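Local coordinates for protein N-acetyltransferase (Staphylococcus aureus subsp. aureus, PDB 4M85) that probably transfers an acetyl group from acetyl-coenzyme A to an amino group of an acceptor substrate, at residues Tyr57-Val62 against Ile74-Glu79; Lys110-Tyr115 against His144-Leu149. All blocks are in the same frame, centred on the assembly; numbering follows the deposited sequence.

Contact 1 of 2, residues Tyr57-Val62 against Ile74-Glu79; sequences YQHILV and ISYSGE
His59 and Ser75 hold together the open end of a beta hairpin, built of strands 60-65 and 68-77, at the point where a short 3-10 turn runs into the first strand. The backbone supplies one direct bond: Ser75 N donates to His59 O at 3.0 Å, nearly straight at 168° and in the carbonyl plane. The same carbonyl oxygen accepts a hydrogen bond from a water that also bonds to Ser75 OG, so a second link runs beside the direct one.

The imidazole of His59 leans back beside its own backbone N (chi1 -62°), which places its ring over the second strand. There Tyr76 CB sits over the middle of one face, 3.8 Å from the His59 ring centroid, a CH-pi contact. The phenol ring of Tyr76 follows obliquely, its plane at 48° to the imidazole, with His59 ND1 3.6 Å from Tyr76 CD1. The polar ends of both side chains are engaged by other residues: His59 ND1 bonds to Arg54 O, and Tyr76 OH to Glu117 and Arg54.

Apolar packing belongs to the antiparallel, non-hydrogen-bonded pair Ile60 and Ile74. Their side chains lie side by side and point the same way, Ile60 CG1 meeting Ile74 CG1 at 3.8 Å.

Around this hairpin end, helix 13-26 covers the isoleucine face through Ile16 and Val20, Tyr84 of helix 81-86 meets both aromatic rings, and strand 114-121 continues the sheet beyond Ile74.

Contact 2 of 2, residues Lys110-Tyr115 against His144-Leu149; sequences KDDEYY and HVKWSL
Tyr114 and Trp147 pair as neighbours in parallel strands, with Tyr114 N donating to Lys146 O at 2.7 Å and Ser148 N to Tyr114 O at 3.1 Å. The two strands are joined through helix 130-140 in a beta-alpha-beta crossover, part of the GNAT fold; the contact lies toward the N-terminal ends of both strands.

On the face bearing Tyr114 and Trp147, the two aromatic side chains run side by side. Tyr114 CB stands over one face of the indole, offset toward its rim, in a CH-pi contact 4.2 Å from the centroid of the Trp147 six-membered ring. The ring planes themselves are oblique, at 63°. Val145 CG2 reaches Tyr114 CB at 4.1 Å, adding an apolar touch, while Trp147 NE1 is held by Asn142 O.

Charged groups gather where the type I turn 110-113 leads into the strand. The Lys146 chain leaves anti to its own N (chi1 174°) and then bends at each later torsion, curling its ammonium group back to the turn. Lys146 NZ forms a salt bridge with Asp112 OD2 at 3.0 Å, as a hydrogen bond a weak one, and a longer one with Glu113 OE2 at 3.7 Å. Glu113 OE2 also bonds to His182.

The remaining oxygen, Glu113 OE1, ties the turn to the second strand, and with it both oxygens of this buried carboxylate are gripped: Ser148 OG donates to Glu113 OE1 at 2.6 Å and Lys110 N to Glu113 OE1 at 3.0 Å, the two donors approaching from opposite faces of the carboxylate plane.

In the fold
Contacts 1 and 2 sit in one mixed sheet, their centres about 11 Å apart, and both segments of contact 1 precede those of contact 2 in the sequence. Contact 1 belongs to the antiparallel hairpin of strands 60-65 and 68-77; contact 2 joins the parallel strands 114-121 and 147-152. Strands 68-77 and 114-121 are neighbours, so the contacts meet directly: Tyr76 O lies 2.9 Å from Tyr115 N and Gly78 N 2.6 Å from Glu113 O, both probable hydrogen bonds. These backbone links join the antiparallel hairpin to the parallel beta-alpha-beta unit, giving the mixed arrangement of the GNAT fold.

Contact 1 of 2, residues Tyr57-Val62 against Ile74-Glu79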
ATOM      1  N   TYR A  57       4.404   8.909  -3.799  1.00 19.98           N
ATOM      2  CA  TYR A  57       5.317   9.032  -2.650  1.00 20.58           C
ATOM      3  C   TYR A  57       4.755   9.949  -1.578  1.00 21.83           C
ATOM      4  O   TYR A  57       5.127   9.832  -0.403  1.00 20.58           O
ATOM      5  CB  TYR A  57       6.741   9.483  -3.072  1.00 21.13           C
ATOM      6  CG  TYR A  57       6.863  10.933  -3.463  1.00 21.33           C
ATOM      7  CD1 TYR A  57       6.668  11.332  -4.770  1.00 21.55           C
ATOM      8  CD2 TYR A  57       7.190  11.906  -2.523  1.00 22.49           C
ATOM      9  CE1 TYR A  57       6.773  12.649  -5.141  1.00 23.10           C
ATOM     10  CE2 TYR A  57       7.285  13.238  -2.877  1.00 23.08           C
ATOM     11  CZ  TYR A  57       7.074  13.605  -4.189  1.00 23.98           C
ATOM     12  OH  TYR A  57       7.154  14.919  -4.568  1.00 24.33           O
ATOM     13  N   GLN A  58       3.836  10.841  -1.970  1.00 22.05           N
ATOM     14  CA  GLN A  58       3.170  11.727  -1.034  1.00 24.15           C
ATOM     15  C   GLN A  58       2.157  10.972  -0.186  1.00 22.69           C
ATOM     16  O   GLN A  58       1.610  11.550   0.719  1.00 19.89           O
ATOM     17  CB  GLN A  58       2.406  12.846  -1.760  1.00 27.09           C
ATOM     18  CG  GLN A  58       3.286  13.826  -2.497  1.00 30.75           C
ATOM     19  CD  GLN A  58       2.488  14.996  -3.052  1.00 35.37           C
ATOM     20  OE1 GLN A  58       1.431  14.813  -3.661  1.00 37.01           O
ATOM     21  NE2 GLN A  58       3.003  16.209  -2.857  1.00 41.06           N
ATOM     22  N   HIS A  59       1.874   9.707  -0.501  1.00 19.97           N
ATOM     23  CA  HIS A  59       0.945   8.928   0.284  1.00 17.45           C
ATOM     24  C   HIS A  59       1.687   7.938   1.169  1.00 17.52           C
ATOM     25  O   HIS A  59       1.049   7.088   1.785  1.00 16.00           O
ATOM     26  CB  HIS A  59      -0.015   8.128  -0.615  1.00 17.72           C
ATOM     27  CG  HIS A  59      -0.879   8.977  -1.488  1.00 17.16           C
ATOM     28  ND1 HIS A  59      -1.548   8.475  -2.582  1.00 15.92           N
ATOM     29  CD2 HIS A  59      -1.144  10.304  -1.452  1.00 17.19           C
ATOM     30  CE1 HIS A  59      -2.232   9.450  -3.149  1.00 16.81           C
ATOM     31  NE2 HIS A  59      -1.986  10.570  -2.500  1.00 16.85           N
ATOM     32  N   ILE A  60       3.024   8.026   1.212  1.00 17.76           N
ATOM     33  CA  ILE A  60       3.836   6.958   1.785  1.00 16.92           C
ATOM     34  C   ILE A  60       4.764   7.466   2.881  1.00 16.80           C
ATOM     35  O   ILE A  60       5.452   8.475   2.699  1.00 15.82           O
ATOM     36  CB  ILE A  60       4.649   6.232   0.689  1.00 16.92           C
ATOM     37  CG1 ILE A  60       3.691   5.668  -0.387  1.00 16.46           C
ATOM     38  CG2 ILE A  60       5.531   5.133   1.318  1.00 16.72           C
ATOM     39  CD1 ILE A  60       4.348   4.937  -1.546  1.00 16.51           C
ATOM     40  N   LEU A  61       4.757   6.749   4.021  1.00 17.48           N
ATOM     41  CA  LEU A  61       5.815   6.842   5.033  1.00 17.79           C
ATOM     42  C   LEU A  61       6.707   5.604   4.942  1.00 18.14           C
ATOM     43  O   LEU A  61       6.224   4.489   4.751  1.00 18.87           O
ATOM     44  CB  LEU A  61       5.274   6.953   6.468  1.00 18.14           C
ATOM     45  CG  LEU A  61       4.278   8.058   6.784  1.00 18.78           C
ATOM     46  CD1 LEU A  61       3.889   7.907   8.234  1.00 19.31           C
ATOM     47  CD2 LEU A  61       4.863   9.447   6.551  1.00 19.44           C
ATOM     48  N   VAL A  62       8.012   5.806   5.076  1.00 17.73           N
ATOM     49  CA  VAL A  62       8.955   4.710   5.031  1.00 17.89           C
ATOM     50  C   VAL A  62       9.653   4.603   6.373  1.00 18.31           C
ATOM     51  O   VAL A  62       9.801   5.616   7.089  1.00 18.36           O
ATOM     52  CB  VAL A  62      10.004   4.850   3.896  1.00 17.21           C
ATOM     53  CG1 VAL A  62       9.308   4.954   2.541  1.00 17.85           C
ATOM     54  CG2 VAL A  62      10.885   6.074   4.085  1.00 17.82           C
ATOM     55  N   ILE A  74       1.171   2.878   3.123  1.00 15.15           N
ATOM     56  CA  ILE A  74       0.585   3.672   2.006  1.00 15.25           C
ATOM     57  C   ILE A  74      -0.864   3.958   2.359  1.00 14.72           C
ATOM     58  O   ILE A  74      -1.609   3.044   2.618  1.00 13.89           O
ATOM     59  CB  ILE A  74       0.615   2.896   0.659  1.00 16.44           C
ATOM     60  CG1 ILE A  74       2.012   2.340   0.404  1.00 16.23           C
ATOM     61  CG2 ILE A  74       0.162   3.780  -0.512  1.00 16.39           C
ATOM     62  CD1 ILE A  74       2.183   1.555  -0.888  1.00 17.12           C
ATOM     63  N   SER A  75      -1.229   5.244   2.376  1.00 16.10           N
ATOM     64  CA  SER A  75      -2.554   5.683   2.776  1.00 15.92           C
ATOM     65  C   SER A  75      -2.953   6.984   2.071  1.00 15.88           C
ATOM     66  O   SER A  75      -2.101   7.765   1.713  1.00 16.10           O
ATOM     67  CB  SER A  75      -2.601   5.892   4.272  1.00 15.97           C
ATOM     68  OG  SER A  75      -1.776   6.973   4.673  1.00 15.81           O
ATOM     69  N   TYR A  76      -4.257   7.181   1.904  1.00 17.33           N
ATOM     70  CA  TYR A  76      -4.835   8.332   1.171  1.00 18.12           C
ATOM     71  C   TYR A  76      -6.356   8.349   1.402  1.00 19.18           C
ATOM     72  O   TYR A  76      -6.931   7.338   1.853  1.00 18.89           O
ATOM     73  CB  TYR A  76      -4.520   8.227  -0.330  1.00 17.17           C
ATOM     74  CG  TYR A  76      -4.712   6.835  -0.865  1.00 18.21           C
ATOM     75  CD1 TYR A  76      -3.635   5.992  -1.076  1.00 18.25           C
ATOM     76  CD2 TYR A  76      -5.979   6.340  -1.126  1.00 18.65           C
ATOM     77  CE1 TYR A  76      -3.807   4.694  -1.518  1.00 18.64           C
ATOM     78  CE2 TYR A  76      -6.157   5.049  -1.581  1.00 19.71           C
ATOM     79  CZ  TYR A  76      -5.069   4.227  -1.766  1.00 19.45           C
ATOM     80  OH  TYR A  76      -5.274   2.941  -2.225  1.00 20.65           O
ATOM     81  N   SER A  77      -7.028   9.464   1.082  1.00 19.30           N
ATOM     82  CA  SER A  77      -8.469   9.552   1.365  1.00 20.57           C
ATOM     83  C   SER A  77      -9.256   8.565   0.551  1.00 19.81           C
ATOM     84  O   SER A  77      -9.019   8.403  -0.648  1.00 19.08           O
ATOM     85  CB  SER A  77      -9.042  10.974   1.126  1.00 22.71           C
ATOM     86  OG  SER A  77      -8.679  11.435  -0.151  1.00 24.29           O
ATOM     87  N   GLY A  78     -10.213   7.915   1.202  1.00 19.14           N
ATOM     88  CA  GLY A  78     -11.135   7.026   0.508  1.00 20.95           C
ATOM     89  C   GLY A  78     -11.981   7.743  -0.542  1.00 23.00           C
ATOM     90  O   GLY A  78     -12.337   7.169  -1.571  1.00 21.91           O
ATOM     91  N   GLU A  79     -12.269   9.021  -0.323  1.00 26.64           N
ATOM     92  CA  GLU A  79     -13.135   9.716  -1.262  1.00 30.49           C
ATOM     93  C   GLU A  79     -12.447   9.968  -2.599  1.00 28.87           C
ATOM     94  O   GLU A  79     -13.102  10.003  -3.617  1.00 29.83           O
ATOM     95  CB  GLU A  79     -13.731  10.986  -0.665  1.00 35.36           C
ATOM     96  CG  GLU A  79     -12.793  12.141  -0.390  1.00 41.27           C
ATOM     97  CD  GLU A  79     -13.558  13.386   0.030  1.00 49.48           C
ATOM     98  OE1 GLU A  79     -14.802  13.402  -0.144  1.00 56.42           O
ATOM     99  OE2 GLU A  79     -12.933  14.340   0.538  1.00 57.22           O
TER
HETATM  100  O   HOH W   1       0.945   6.634   4.635  1.00 19.68           O

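Contact 2 of 2, residues Lys110-Tyr115 against His144-Leu149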
ATOM      1  N   LYS A 110     -14.028   3.385   1.770  1.00 27.53           N
ATOM      2  CA  LYS A 110     -15.284   4.109   1.825  1.00 30.22           C
ATOM      3  C   LYS A 110     -14.982   5.597   1.895  1.00 31.16           C
ATOM      4  O   LYS A 110     -13.894   6.003   2.310  1.00 32.64           O
ATOM      5  CB  LYS A 110     -16.097   3.652   3.031  1.00 31.92           C
ATOM      6  CG  LYS A 110     -16.741   2.290   2.857  1.00 33.69           C
ATOM      7  CD  LYS A 110     -17.491   1.895   4.111  1.00 36.48           C
ATOM      8  CE  LYS A 110     -17.781   0.401   4.159  1.00 39.91           C
ATOM      9  NZ  LYS A 110     -18.270  -0.017   5.509  1.00 41.05           N
ATOM     10  N   ASP A 111     -15.945   6.410   1.484  1.00 31.45           N
ATOM     11  CA  ASP A 111     -15.699   7.822   1.263  1.00 31.19           C
ATOM     12  C   ASP A 111     -15.411   8.607   2.529  1.00 30.16           C
ATOM     13  O   ASP A 111     -14.776   9.661   2.456  1.00 31.69           O
ATOM     14  CB  ASP A 111     -16.883   8.451   0.524  1.00 34.56           C
ATOM     15  CG  ASP A 111     -17.161   7.786  -0.821  1.00 33.83           C
ATOM     16  OD1 ASP A 111     -16.215   7.307  -1.477  1.00 34.26           O
ATOM     17  OD2 ASP A 111     -18.332   7.738  -1.220  1.00 36.03           O
ATOM     18  N   ASP A 112     -15.850   8.123   3.687  1.00 28.51           N
ATOM     19  CA  ASP A 112     -15.560   8.831   4.951  1.00 28.96           C
ATOM     20  C   ASP A 112     -14.309   8.332   5.668  1.00 26.23           C
ATOM     21  O   ASP A 112     -14.135   8.614   6.865  1.00 25.44           O
ATOM     22  CB  ASP A 112     -16.759   8.762   5.914  1.00 31.30           C
ATOM     23  CG  ASP A 112     -17.068   7.345   6.385  1.00 33.77           C
ATOM     24  OD1 ASP A 112     -16.854   6.379   5.619  1.00 33.65           O
ATOM     25  OD2 ASP A 112     -17.571   7.204   7.522  1.00 37.18           O
ATOM     26  N   GLU A 113     -13.433   7.632   4.943  1.00 24.18           N
ATOM     27  CA  GLU A 113     -12.235   6.998   5.520  1.00 23.63           C
ATOM     28  C   GLU A 113     -10.931   7.519   4.943  1.00 22.92           C
ATOM     29  O   GLU A 113     -10.848   7.846   3.767  1.00 21.14           O
ATOM     30  CB  GLU A 113     -12.253   5.467   5.284  1.00 23.70           C
ATOM     31  CG  GLU A 113     -13.432   4.728   5.899  1.00 23.61           C
ATOM     32  CD  GLU A 113     -13.582   3.296   5.454  1.00 22.56           C
ATOM     33  OE1 GLU A 113     -12.919   2.832   4.487  1.00 20.55           O
ATOM     34  OE2 GLU A 113     -14.420   2.624   6.080  1.00 23.83           O
ATOM     35  N   TYR A 114      -9.905   7.583   5.794  1.00 23.46           N
ATOM     36  CA  TYR A 114      -8.536   7.677   5.331  1.00 24.64           C
ATOM     37  C   TYR A 114      -7.979   6.246   5.279  1.00 22.77           C
ATOM     38  O   TYR A 114      -7.650   5.642   6.320  1.00 20.73           O
ATOM     39  CB  TYR A 114      -7.732   8.609   6.221  1.00 26.08           C
ATOM     40  CG  TYR A 114      -6.712   9.373   5.447  1.00 30.77           C
ATOM     41  CD1 TYR A 114      -6.990  10.639   4.932  1.00 32.80           C
ATOM     42  CD2 TYR A 114      -5.451   8.807   5.187  1.00 33.43           C
ATOM     43  CE1 TYR A 114      -6.035  11.327   4.184  1.00 34.75           C
ATOM     44  CE2 TYR A 114      -4.483   9.487   4.459  1.00 35.75           C
ATOM     45  CZ  TYR A 114      -4.771  10.742   3.962  1.00 37.98           C
ATOM     46  OH  TYR A 114      -3.782  11.370   3.238  1.00 42.92           O
ATOM     47  N   TYR A 115      -7.935   5.709   4.058  1.00 21.69           N
ATOM     48  CA  TYR A 115      -7.659   4.290   3.797  1.00 21.12           C
ATOM     49  C   TYR A 115      -6.180   3.988   3.798  1.00 20.73           C
ATOM     50  O   TYR A 115      -5.399   4.620   3.087  1.00 19.78           O
ATOM     51  CB  TYR A 115      -8.242   3.860   2.431  1.00 21.27           C
ATOM     52  CG  TYR A 115      -8.018   2.412   2.043  1.00 21.50           C
ATOM     53  CD1 TYR A 115      -8.411   1.368   2.888  1.00 21.50           C
ATOM     54  CD2 TYR A 115      -7.460   2.074   0.803  1.00 21.49           C
ATOM     55  CE1 TYR A 115      -8.243   0.045   2.523  1.00 21.49           C
ATOM     56  CE2 TYR A 115      -7.294   0.760   0.434  1.00 20.62           C
ATOM     57  CZ  TYR A 115      -7.674  -0.240   1.306  1.00 20.99           C
ATOM     58  OH  TYR A 115      -7.510  -1.529   0.963  1.00 21.06           O
ATOM     59  N   HIS A 144      -8.080  13.319  13.841  1.00 24.77           N
ATOM     60  CA  HIS A 144      -9.352  13.913  13.461  1.00 27.47           C
ATOM     61  C   HIS A 144     -10.023  13.144  12.358  1.00 27.10           C
ATOM     62  O   HIS A 144     -11.058  13.582  11.886  1.00 28.06           O
ATOM     63  CB  HIS A 144      -9.158  15.366  12.975  1.00 28.88           C
ATOM     64  CG  HIS A 144      -8.816  16.305  14.073  1.00 29.88           C
ATOM     65  ND1 HIS A 144      -7.612  16.250  14.738  1.00 31.44           N
ATOM     66  CD2 HIS A 144      -9.535  17.287  14.666  1.00 31.26           C
ATOM     67  CE1 HIS A 144      -7.593  17.176  15.685  1.00 32.17           C
ATOM     68  NE2 HIS A 144      -8.752  17.812  15.668  1.00 32.52           N
ATOM     69  N   VAL A 145      -9.462  12.001  11.953  1.00 27.25           N
ATOM     70  CA  VAL A 145     -10.034  11.213  10.850  1.00 26.70           C
ATOM     71  C   VAL A 145     -10.345   9.781  11.260  1.00 25.92           C
ATOM     72  O   VAL A 145      -9.850   9.279  12.276  1.00 27.62           O
ATOM     73  CB  VAL A 145      -9.147  11.199   9.575  1.00 27.97           C
ATOM     74  CG1 VAL A 145      -9.006  12.595   8.985  1.00 28.68           C
ATOM     75  CG2 VAL A 145      -7.763  10.616   9.848  1.00 28.43           C
ATOM     76  N   LYS A 146     -11.172   9.136  10.450  1.00 25.06           N
ATOM     77  CA  LYS A 146     -11.420   7.705  10.560  1.00 26.89           C
ATOM     78  C   LYS A 146     -10.498   6.980   9.598  1.00 26.05           C
ATOM     79  O   LYS A 146     -10.609   7.145   8.380  1.00 26.98           O
ATOM     80  CB  LYS A 146     -12.880   7.375  10.235  1.00 28.70           C
ATOM     81  CG  LYS A 146     -13.171   5.879  10.200  1.00 30.35           C
ATOM     82  CD  LYS A 146     -14.572   5.535  10.706  1.00 32.32           C
ATOM     83  CE  LYS A 146     -15.685   5.934   9.750  1.00 34.72           C
ATOM     84  NZ  LYS A 146     -15.503   5.302   8.424  1.00 38.12           N
ATOM     85  N   TRP A 147      -9.581   6.187  10.156  1.00 22.53           N
ATOM     86  CA  TRP A 147      -8.688   5.370   9.362  1.00 20.43           C
ATOM     87  C   TRP A 147      -9.321   4.018   9.109  1.00 19.59           C
ATOM     88  O   TRP A 147     -10.059   3.475   9.949  1.00 20.69           O
ATOM     89  CB  TRP A 147      -7.340   5.218  10.058  1.00 19.90           C
ATOM     90  CG  TRP A 147      -6.647   6.503  10.346  1.00 18.50           C
ATOM     91  CD1 TRP A 147      -6.811   7.275  11.436  1.00 18.28           C
ATOM     92  CD2 TRP A 147      -5.641   7.146   9.554  1.00 18.94           C
ATOM     93  NE1 TRP A 147      -6.012   8.369  11.377  1.00 17.52           N
ATOM     94  CE2 TRP A 147      -5.268   8.316  10.235  1.00 18.16           C
ATOM     95  CE3 TRP A 147      -5.020   6.844   8.342  1.00 18.51           C
ATOM     96  CZ2 TRP A 147      -4.316   9.192   9.747  1.00 18.36           C
ATOM     97  CZ3 TRP A 147      -4.077   7.716   7.852  1.00 19.80           C
ATOM     98  CH2 TRP A 147      -3.739   8.892   8.550  1.00 19.09           C
ATOM     99  N   SER A 148      -9.083   3.479   7.929  1.00 19.07           N
ATOM    100  CA  SER A 148      -9.537   2.130   7.614  1.00 18.73           C
ATOM    101  C   SER A 148      -8.454   1.271   6.958  1.00 19.19           C
ATOM    102  O   SER A 148      -7.476   1.781   6.423  1.00 19.07           O
ATOM    103  CB  SER A 148     -10.778   2.175   6.717  1.00 18.19           C
ATOM    104  OG  SER A 148     -10.468   2.585   5.408  1.00 18.49           O
ATOM    105  N   LEU A 149      -8.650  -0.045   7.022  1.00 19.71           N
ATOM    106  CA  LEU A 149      -7.803  -0.987   6.322  1.00 19.30           C
ATOM    107  C   LEU A 149      -8.523  -2.295   6.091  1.00 19.25           C
ATOM    108  O   LEU A 149      -9.580  -2.552   6.683  1.00 18.14           O
ATOM    109  CB  LEU A 149      -6.466  -1.203   7.028  1.00 19.54           C
ATOM    110  CG  LEU A 149      -6.383  -1.821   8.408  1.00 20.80           C
ATOM    111  CD1 LEU A 149      -6.672  -3.322   8.369  1.00 21.23           C
ATOM    112  CD2 LEU A 149      -4.999  -1.560   9.009  1.00 21.62           C
TER